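Local coordinates for protein CAIP (Helicobacter cinaedi, PDB 5LBH) that belongs to the Dps-like mini-ferritins, binds iron, and as an antigen promotes the differentiation of macrophages into foam cells, at residues Leu8-Ala13 with Tyr100-Lys105; Asp14-Tyr19 with Val68-Met73; Gln113-Ser116 with Ser122-Tyr125. One frame throughout, in Å; residues are numbered along the deposited sequence.

Overall arrangement
Interactions 1 and 2 share helix 4-28 and adjoin, their centres 12 Å apart. Asp-14, from segment 14-19, takes a probable hydrogen bond from Tyr-102 of interaction 1, OH to OD2 at 2.6 Å. Met-73 of interaction 2 brings its CE to 3.7 Å from Gln-12 NE2 of interaction 1. Along the chain, interaction 2 is nested within the loop that interaction 1 closes. Interaction 3 lies at the end of helix 89-116, its centre 14 Å from that of interaction 1 and 23 Å from that of interaction 2. Iron is held by Asp-53 and Glu-57 on helix 34-61; the side chain of Met-73 is about 13 Å from a bound iron ion.

Interaction 1: Leu8-Ala13 with Tyr100-Lys105; sequences LKQIQA and YEYFLK
A sparse, partly buried helix-to-helix contact joins Ile-11 and Gln-10 on helix 4-28 to Phe-103 and Tyr-102 on helix 89-116, about 6 Å from the centre of the subunit (centre to centre). Its spacing is measured by the CA atoms of Ile-11 and Phe-103, 7.6 Å apart, and it buries 120 Å² in all. On the buried side the backbone of Ile-11 faces the edge of the Phe-103 ring: Ile-11 O lies near the ring plane, 4.3 Å from Phe-103 CE1. Ile-11 and Phe-103 supply more than half of the buried surface, although their side chains do not interlock; Ile-11 packs instead on Leu-106, Phe-107 and Leu-110 further along helix 89-116. Phe-103 turns its ring to Phe-48 of helix 34-61, with the planes about 55° apart. The two helices run antiparallel here, as the first and third long helices of a ferritin-like four-helix bundle do, and the long connection between helices 34-61 and 89-116 passes over this flank. Toward that connection the contact becomes polar. Gln-10 and Tyr-102 both have CG anti to the backbone N (chi1 171° in Tyr-102), which swings their ends into the gap; there the amide and ring planes stand 88° apart, and Gln-10 NE2 comes to 3.5 Å from Tyr-102 OH. Both groups converge on a third: NE2 of Gln-10 and OH of Tyr-102 each hydrogen-bond to OD2 of Asp-14, one turn on in helix 4-28, and NE2 also bonds to the carbonyl of Ala-76.

Interaction 2: Asp14-Tyr19 with Val68-Met73; sequences DASVFY and VTLADM
Ser-16 and Met-73 point at each other across this buried contact, their CA atoms 7.4 Å apart, and the two residues account for about three quarters of the 117 Å² buried. Met-73 reaches over with a chain extended beyond CG (chi2 179°, chi3 -175°) and lays its flank along the serine hydroxyl: Ser-16 OG is 3.6 Å from Met-73 SD, with Met-73 CB at a similar 3.7 Å. The sulfur meets the hydroxyl roughly in line with the CE-SD bond, the CE-SD-OG angle being about 156°, so the terminal methyl is directed away from Ser-16. Ser-16 CB also lies 4.0 Å from Met-73 SD. The orientation of OG is explained by its own helix, where it is hydrogen-bonded to the carbonyl oxygen of Ala-13, one turn back. A polar atom facing an apolar thioether is in this way already provided with a partner. Leu-70 lends a looser edge, its CD2 lying 4.4 Å from Ser-16 OG. Helix 70-76 is the short helix in the connection between the second and third long helices, a characteristic feature of Dps proteins, and Thr-69 stands at its N-cap position. Its first turn is tied to a second subunit, where Glu-81 accepts hydrogen bonds from the backbone N of Leu-70 and of Ala-71. Phe-52 of helix 34-61 touches both Ser-16 and Met-73, so the short helix meets helix 4-28 through Ser-16 and helix 34-61 through Met-73.

Interaction 3: Gln113-Ser116 with Ser122-Tyr125; sequences QADS and SAAY
The carboxylate of Asp-115 presents one flat face to the methyl of Ala-123, whose CB stands about 3 Å above the plane, on the OD1 side of the group. The evidence is that CB of Ala-123 is 3.4 Å from Asp-115 OD1, yet is also 3.7 Å from CG and 3.9 Å from OD2. OD2 makes a salt bridge to Lys-120 of a third subunit, so the charge is engaged in the assembly while the face meets a methyl. With CG anti to the carbonyl carbon (chi1 -86°), the group leans over toward helix 120-144. Helices 89-116 and 120-144 form a helical hairpin here, the last two long helices of the ferritin-like bundle, and the contact sits just beside the short turn that joins them. The small residues permit a close approach: the CA atoms of Ala-114 and Ala-123 are 5.4 Å apart, and their methyls meet CB to CB at 4.0 Å. Ala-114 CB also packs against Ser-122 CB at 4.0 Å. The hydroxyl of Ser-122 is taken up elsewhere, by Arg-58 of helix 34-61 and by Asp-119 in the turn, while Val-4 of helix 4-28 touches both Ala-114 and Ser-122.

Interaction 1: Leu8-Ala13 with Tyr100-Lys105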
loop_
_atom_site.group_PDB
_atom_site.type_symbol
_atom_site.label_atom_id
_atom_site.label_comp_id
_atom_site.label_asym_id
_atom_site.label_seq_id
_atom_site.Cartn_x
_atom_site.Cartn_y
_atom_site.Cartn_z
ATOM N N LEU A 8 -19.605 -31.976 -11.235
ATOM C CA LEU A 8 -18.383 -31.269 -10.875
ATOM C C LEU A 8 -17.169 -31.752 -11.675
ATOM O O LEU A 8 -16.372 -30.929 -12.138
ATOM C CB LEU A 8 -18.121 -31.406 -9.379
ATOM C CG LEU A 8 -18.967 -30.624 -8.374
ATOM C CD1 LEU A 8 -18.670 -31.159 -6.972
ATOM C CD2 LEU A 8 -18.757 -29.105 -8.453
ATOM N N LYS A 9 -16.980 -33.078 -11.826
ATOM C CA LYS A 9 -15.793 -33.525 -12.570
ATOM C C LYS A 9 -15.945 -33.279 -14.058
ATOM O O LYS A 9 -14.945 -33.105 -14.762
ATOM C CB LYS A 9 -15.425 -34.989 -12.328
ATOM C CG LYS A 9 -15.857 -35.612 -11.060
ATOM C CD LYS A 9 -15.073 -36.888 -10.819
ATOM C CE LYS A 9 -14.972 -37.711 -12.090
ATOM N NZ LYS A 9 -14.023 -38.852 -11.909
ATOM N N GLN A 10 -17.176 -33.261 -14.557
ATOM C CA GLN A 10 -17.383 -32.847 -15.937
ATOM C C GLN A 10 -16.954 -31.388 -16.121
ATOM O O GLN A 10 -16.209 -31.056 -17.055
ATOM C CB GLN A 10 -18.850 -33.078 -16.324
ATOM C CG GLN A 10 -19.186 -32.683 -17.752
ATOM C CD GLN A 10 -18.531 -33.590 -18.769
ATOM O OE1 GLN A 10 -18.540 -34.810 -18.626
ATOM N NE2 GLN A 10 -17.934 -33.002 -19.779
ATOM N N ILE A 11 -17.375 -30.508 -15.206
ATOM C CA ILE A 11 -16.907 -29.119 -15.228
ATOM C C ILE A 11 -15.376 -29.071 -15.172
ATOM O O ILE A 11 -14.731 -28.284 -15.874
ATOM C CB ILE A 11 -17.525 -28.337 -14.052
ATOM C CG1 ILE A 11 -19.064 -28.311 -14.140
ATOM C CG2 ILE A 11 -16.940 -26.937 -13.990
ATOM C CD1 ILE A 11 -19.710 -27.170 -13.503
ATOM N N GLN A 12 -14.776 -29.914 -14.327
ATOM C CA GLN A 12 -13.327 -29.953 -14.201
ATOM C C GLN A 12 -12.663 -30.271 -15.538
ATOM O O GLN A 12 -11.745 -29.564 -15.974
ATOM C CB GLN A 12 -12.931 -30.979 -13.137
ATOM C CG GLN A 12 -11.455 -30.962 -12.799
ATOM C CD GLN A 12 -10.982 -32.224 -12.107
ATOM O OE1 GLN A 12 -11.765 -33.124 -11.830
ATOM N NE2 GLN A 12 -9.688 -32.296 -11.831
ATOM N N ALA A 13 -13.127 -31.332 -16.212
ATOM C CA ALA A 13 -12.496 -31.748 -17.459
ATOM C C ALA A 13 -12.653 -30.690 -18.546
ATOM O O ALA A 13 -11.704 -30.403 -19.288
ATOM C CB ALA A 13 -13.065 -33.091 -17.916
ATOM N N TYR A 100 -19.188 -20.484 -23.382
ATOM C CA TYR A 100 -19.831 -19.935 -22.186
ATOM C C TYR A 100 -21.270 -20.423 -22.045
ATOM O O TYR A 100 -21.753 -20.639 -20.929
ATOM C CB TYR A 100 -19.817 -18.409 -22.217
ATOM C CG TYR A 100 -18.574 -17.791 -21.684
ATOM C CD1 TYR A 100 -17.479 -18.568 -21.351
ATOM C CD2 TYR A 100 -18.514 -16.440 -21.451
ATOM C CE1 TYR A 100 -16.336 -18.001 -20.840
ATOM C CE2 TYR A 100 -17.379 -15.860 -20.941
ATOM C CZ TYR A 100 -16.296 -16.642 -20.636
ATOM O OH TYR A 100 -15.162 -16.053 -20.133
ATOM N N GLU A 101 -21.987 -20.545 -23.169
ATOM C CA GLU A 101 -23.350 -21.062 -23.129
ATOM C C GLU A 101 -23.348 -22.506 -22.669
ATOM O O GLU A 101 -24.280 -22.958 -21.991
ATOM C CB GLU A 101 -23.978 -21.022 -24.522
ATOM C CG GLU A 101 -23.738 -19.759 -25.269
ATOM C CD GLU A 101 -24.917 -18.866 -25.266
ATOM O OE1 GLU A 101 -25.568 -18.798 -24.200
ATOM O OE2 GLU A 101 -25.156 -18.206 -26.308
ATOM N N TYR A 102 -22.305 -23.243 -23.039
ATOM C CA TYR A 102 -22.160 -24.609 -22.577
ATOM C C TYR A 102 -21.904 -24.652 -21.076
ATOM O O TYR A 102 -22.581 -25.379 -20.345
ATOM C CB TYR A 102 -21.033 -25.273 -23.350
ATOM C CG TYR A 102 -20.644 -26.613 -22.813
ATOM C CD1 TYR A 102 -19.461 -26.768 -22.088
ATOM C CD2 TYR A 102 -21.456 -27.719 -23.002
ATOM C CE1 TYR A 102 -19.091 -27.999 -21.594
ATOM C CE2 TYR A 102 -21.099 -28.943 -22.512
ATOM C CZ TYR A 102 -19.914 -29.084 -21.805
ATOM O OH TYR A 102 -19.550 -30.320 -21.302
ATOM N N PHE A 103 -20.958 -23.849 -20.589
ATOM C CA PHE A 103 -20.702 -23.801 -19.152
ATOM C C PHE A 103 -21.927 -23.311 -18.390
ATOM O O PHE A 103 -22.190 -23.774 -17.275
ATOM C CB PHE A 103 -19.488 -22.917 -18.855
ATOM C CG PHE A 103 -18.152 -23.607 -19.050
ATOM C CD1 PHE A 103 -17.705 -24.574 -18.158
ATOM C CD2 PHE A 103 -17.329 -23.274 -20.126
ATOM C CE1 PHE A 103 -16.445 -25.186 -18.322
ATOM C CE2 PHE A 103 -16.093 -23.876 -20.305
ATOM C CZ PHE A 103 -15.653 -24.842 -19.411
ATOM N N LEU A 104 -22.700 -22.392 -18.970
ATOM C CA LEU A 104 -23.902 -21.932 -18.279
ATOM C C LEU A 104 -24.869 -23.091 -18.024
ATOM O O LEU A 104 -25.339 -23.275 -16.892
ATOM C CB LEU A 104 -24.572 -20.809 -19.067
ATOM C CG LEU A 104 -25.930 -20.342 -18.552
ATOM C CD1 LEU A 104 -25.821 -19.574 -17.237
ATOM C CD2 LEU A 104 -26.571 -19.465 -19.598
ATOM N N LYS A 105 -25.151 -23.910 -19.057
ATOM C CA LYS A 105 -25.989 -25.100 -18.860
ATOM C C LYS A 105 -25.424 -25.992 -17.762
ATOM O O LYS A 105 -26.145 -26.410 -16.851
ATOM C CB LYS A 105 -26.118 -25.901 -20.152
ATOM C CG LYS A 105 -27.143 -25.406 -21.152
ATOM C CD LYS A 105 -27.349 -26.457 -22.243
ATOM C CE LYS A 105 -26.115 -26.623 -23.151
ATOM N NZ LYS A 105 -26.069 -25.613 -24.257
#

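Interaction 2: Asp14-Tyr19 with Val68-Met73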
loop_
_atom_site.group_PDB
_atom_site.type_symbol
_atom_site.label_atom_id
_atom_site.label_comp_id
_atom_site.label_asym_id
_atom_site.label_seq_id
_atom_site.Cartn_x
_atom_site.Cartn_y
_atom_site.Cartn_z
ATOM N N ASP A 14 -13.846 -30.109 -18.669
ATOM C CA ASP A 14 -14.029 -29.081 -19.683
ATOM C C ASP A 14 -13.253 -27.816 -19.339
ATOM O O ASP A 14 -12.803 -27.111 -20.255
ATOM C CB ASP A 14 -15.516 -28.784 -19.876
ATOM C CG ASP A 14 -16.279 -29.962 -20.487
ATOM O OD1 ASP A 14 -15.828 -30.570 -21.496
ATOM O OD2 ASP A 14 -17.350 -30.283 -19.939
ATOM N N ALA A 15 -13.095 -27.500 -18.039
ATOM C CA ALA A 15 -12.273 -26.345 -17.661
ATOM C C ALA A 15 -10.830 -26.530 -18.111
ATOM O O ALA A 15 -10.208 -25.588 -18.618
ATOM C CB ALA A 15 -12.319 -26.080 -16.157
ATOM N N SER A 16 -10.269 -27.730 -17.928
ATOM C CA SER A 16 -8.866 -27.907 -18.300
ATOM C C SER A 16 -8.677 -27.814 -19.809
ATOM O O SER A 16 -7.655 -27.301 -20.267
ATOM C CB SER A 16 -8.293 -29.228 -17.757
ATOM O OG SER A 16 -8.817 -30.371 -18.398
ATOM N N VAL A 17 -9.648 -28.282 -20.594
ATOM C CA VAL A 17 -9.543 -28.151 -22.046
ATOM C C VAL A 17 -9.735 -26.700 -22.470
ATOM O O VAL A 17 -8.997 -26.186 -23.310
ATOM C CB VAL A 17 -10.539 -29.098 -22.737
ATOM C CG1 VAL A 17 -10.598 -28.831 -24.243
ATOM C CG2 VAL A 17 -10.143 -30.559 -22.448
ATOM N N PHE A 18 -10.716 -26.011 -21.880
ATOM C CA PHE A 18 -10.944 -24.605 -22.205
ATOM C C PHE A 18 -9.739 -23.761 -21.812
ATOM O O PHE A 18 -9.360 -22.818 -22.528
ATOM C CB PHE A 18 -12.201 -24.114 -21.487
ATOM C CG PHE A 18 -12.682 -22.779 -21.957
ATOM C CD1 PHE A 18 -12.723 -21.689 -21.097
ATOM C CD2 PHE A 18 -13.108 -22.609 -23.269
ATOM C CE1 PHE A 18 -13.175 -20.448 -21.545
ATOM C CE2 PHE A 18 -13.556 -21.370 -23.719
ATOM C CZ PHE A 18 -13.591 -20.288 -22.858
ATOM N N TYR A 19 -9.113 -24.107 -20.682
ATOM C CA TYR A 19 -7.918 -23.408 -20.236
ATOM C C TYR A 19 -6.855 -23.368 -21.333
ATOM O O TYR A 19 -6.276 -22.310 -21.617
ATOM C CB TYR A 19 -7.398 -24.094 -18.973
ATOM C CG TYR A 19 -6.106 -23.567 -18.422
ATOM C CD1 TYR A 19 -4.929 -24.288 -18.576
ATOM C CD2 TYR A 19 -6.063 -22.370 -17.699
ATOM C CE1 TYR A 19 -3.754 -23.833 -18.064
ATOM C CE2 TYR A 19 -4.868 -21.896 -17.176
ATOM C CZ TYR A 19 -3.719 -22.634 -17.369
ATOM O OH TYR A 19 -2.520 -22.204 -16.867
ATOM N N VAL A 68 -7.458 -36.726 -12.226
ATOM C CA VAL A 68 -6.101 -36.441 -11.799
ATOM C C VAL A 68 -5.066 -36.560 -12.912
ATOM O O VAL A 68 -3.896 -36.246 -12.694
ATOM C CB VAL A 68 -5.781 -37.353 -10.591
ATOM C CG1 VAL A 68 -4.559 -38.235 -10.764
ATOM C CG2 VAL A 68 -5.760 -36.517 -9.306
ATOM N N THR A 69 -5.474 -36.901 -14.131
ATOM C CA THR A 69 -4.551 -36.957 -15.257
ATOM C C THR A 69 -5.208 -36.303 -16.464
ATOM O O THR A 69 -6.428 -36.355 -16.625
ATOM C CB THR A 69 -4.145 -38.384 -15.618
ATOM O OG1 THR A 69 -5.312 -39.201 -15.678
ATOM C CG2 THR A 69 -3.206 -38.946 -14.548
ATOM N N LEU A 70 -4.385 -35.681 -17.312
ATOM C CA LEU A 70 -4.881 -35.105 -18.557
ATOM C C LEU A 70 -5.455 -36.168 -19.472
ATOM O O LEU A 70 -6.402 -35.892 -20.218
ATOM C CB LEU A 70 -3.756 -34.354 -19.267
ATOM C CG LEU A 70 -3.485 -32.991 -18.641
ATOM C CD1 LEU A 70 -2.331 -32.301 -19.343
ATOM C CD2 LEU A 70 -4.749 -32.119 -18.690
ATOM N N ALA A 71 -4.909 -37.389 -19.430
ATOM C CA ALA A 71 -5.486 -38.461 -20.237
ATOM C C ALA A 71 -6.951 -38.672 -19.883
ATOM O O ALA A 71 -7.799 -38.764 -20.775
ATOM C CB ALA A 71 -4.697 -39.757 -20.066
ATOM N N ASP A 72 -7.279 -38.700 -18.586
ATOM C CA ASP A 72 -8.679 -38.870 -18.185
ATOM C C ASP A 72 -9.521 -37.644 -18.501
ATOM O O ASP A 72 -10.679 -37.785 -18.913
ATOM C CB ASP A 72 -8.771 -39.171 -16.693
ATOM C CG ASP A 72 -8.285 -40.545 -16.358
ATOM O OD1 ASP A 72 -8.137 -41.369 -17.295
ATOM O OD2 ASP A 72 -8.000 -40.776 -15.168
ATOM N N MET A 73 -8.953 -36.435 -18.340
ATOM C CA MET A 73 -9.727 -35.217 -18.575
ATOM C C MET A 73 -10.038 -35.043 -20.051
ATOM O O MET A 73 -11.117 -34.563 -20.412
ATOM C CB MET A 73 -8.966 -34.004 -18.059
ATOM C CG MET A 73 -8.558 -34.169 -16.634
ATOM S SD MET A 73 -7.627 -32.786 -16.000
ATOM C CE MET A 73 -7.229 -33.425 -14.373
#

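Interaction 3: Gln113-Ser116 with Ser122-Tyr125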
loop_
_atom_site.group_PDB
_atom_site.type_symbol
_atom_site.label_atom_id
_atom_site.label_comp_id
_atom_site.label_asym_id
_atom_site.label_seq_id
_atom_site.Cartn_x
_atom_site.Cartn_y
_atom_site.Cartn_z
ATOM N N GLN A 113 -29.325 -29.818 -9.294
ATOM C CA GLN A 113 -29.092 -31.131 -8.709
ATOM C C GLN A 113 -28.633 -30.999 -7.268
ATOM O O GLN A 113 -29.096 -31.738 -6.391
ATOM C CB GLN A 113 -28.035 -31.889 -9.512
ATOM C CG GLN A 113 -28.524 -32.441 -10.835
ATOM C CD GLN A 113 -29.525 -33.573 -10.676
ATOM O OE1 GLN A 113 -29.624 -34.197 -9.608
ATOM N NE2 GLN A 113 -30.288 -33.833 -11.737
ATOM N N ALA A 114 -27.743 -30.041 -7.000
ATOM C CA ALA A 114 -27.230 -29.865 -5.648
ATOM C C ALA A 114 -28.334 -29.418 -4.689
ATOM O O ALA A 114 -28.376 -29.868 -3.532
ATOM C CB ALA A 114 -26.046 -28.890 -5.657
ATOM N N ASP A 115 -29.233 -28.534 -5.140
ATOM C CA ASP A 115 -30.335 -28.126 -4.270
ATOM C C ASP A 115 -31.255 -29.311 -3.974
ATOM O O ASP A 115 -31.715 -29.471 -2.840
ATOM C CB ASP A 115 -31.124 -26.969 -4.905
ATOM C CG ASP A 115 -30.520 -25.569 -4.604
ATOM O OD1 ASP A 115 -29.955 -25.356 -3.505
ATOM O OD2 ASP A 115 -30.623 -24.659 -5.465
ATOM N N SER A 116 -31.454 -30.208 -4.953
ATOM C CA SER A 116 -32.243 -31.422 -4.728
ATOM C C SER A 116 -31.658 -32.300 -3.634
ATOM O O SER A 116 -32.392 -33.044 -2.984
ATOM C CB SER A 116 -32.327 -32.256 -6.004
ATOM O OG SER A 116 -33.114 -31.621 -6.975
ATOM N N SER A 122 -22.558 -26.308 -2.646
ATOM C CA SER A 122 -22.252 -26.491 -4.061
ATOM C C SER A 122 -23.188 -25.656 -4.936
ATOM O O SER A 122 -22.759 -25.058 -5.934
ATOM C CB SER A 122 -22.373 -27.965 -4.441
ATOM O OG SER A 122 -21.375 -28.757 -3.852
ATOM N N ALA A 123 -24.466 -25.576 -4.556
ATOM C CA ALA A 123 -25.417 -24.789 -5.333
ATOM C C ALA A 123 -25.089 -23.296 -5.282
ATOM O O ALA A 123 -25.228 -22.597 -6.294
ATOM C CB ALA A 123 -26.842 -25.064 -4.854
ATOM N N ALA A 124 -24.662 -22.787 -4.117
ATOM C CA ALA A 124 -24.302 -21.372 -4.009
ATOM C C ALA A 124 -23.104 -21.038 -4.894
ATOM O O ALA A 124 -23.106 -20.028 -5.612
ATOM C CB ALA A 124 -23.992 -21.019 -2.560
ATOM N N TYR A 125 -22.071 -21.891 -4.853
ATOM C CA TYR A 125 -20.935 -21.755 -5.755
ATOM C C TYR A 125 -21.371 -21.824 -7.217
ATOM O O TYR A 125 -20.923 -21.020 -8.043
ATOM C CB TYR A 125 -19.892 -22.838 -5.458
ATOM C CG TYR A 125 -18.778 -22.832 -6.469
ATOM C CD1 TYR A 125 -17.748 -21.909 -6.379
ATOM C CD2 TYR A 125 -18.766 -23.725 -7.532
ATOM C CE1 TYR A 125 -16.726 -21.867 -7.310
ATOM C CE2 TYR A 125 -17.739 -23.698 -8.475
ATOM C CZ TYR A 125 -16.722 -22.757 -8.355
ATOM O OH TYR A 125 -15.691 -22.697 -9.274
#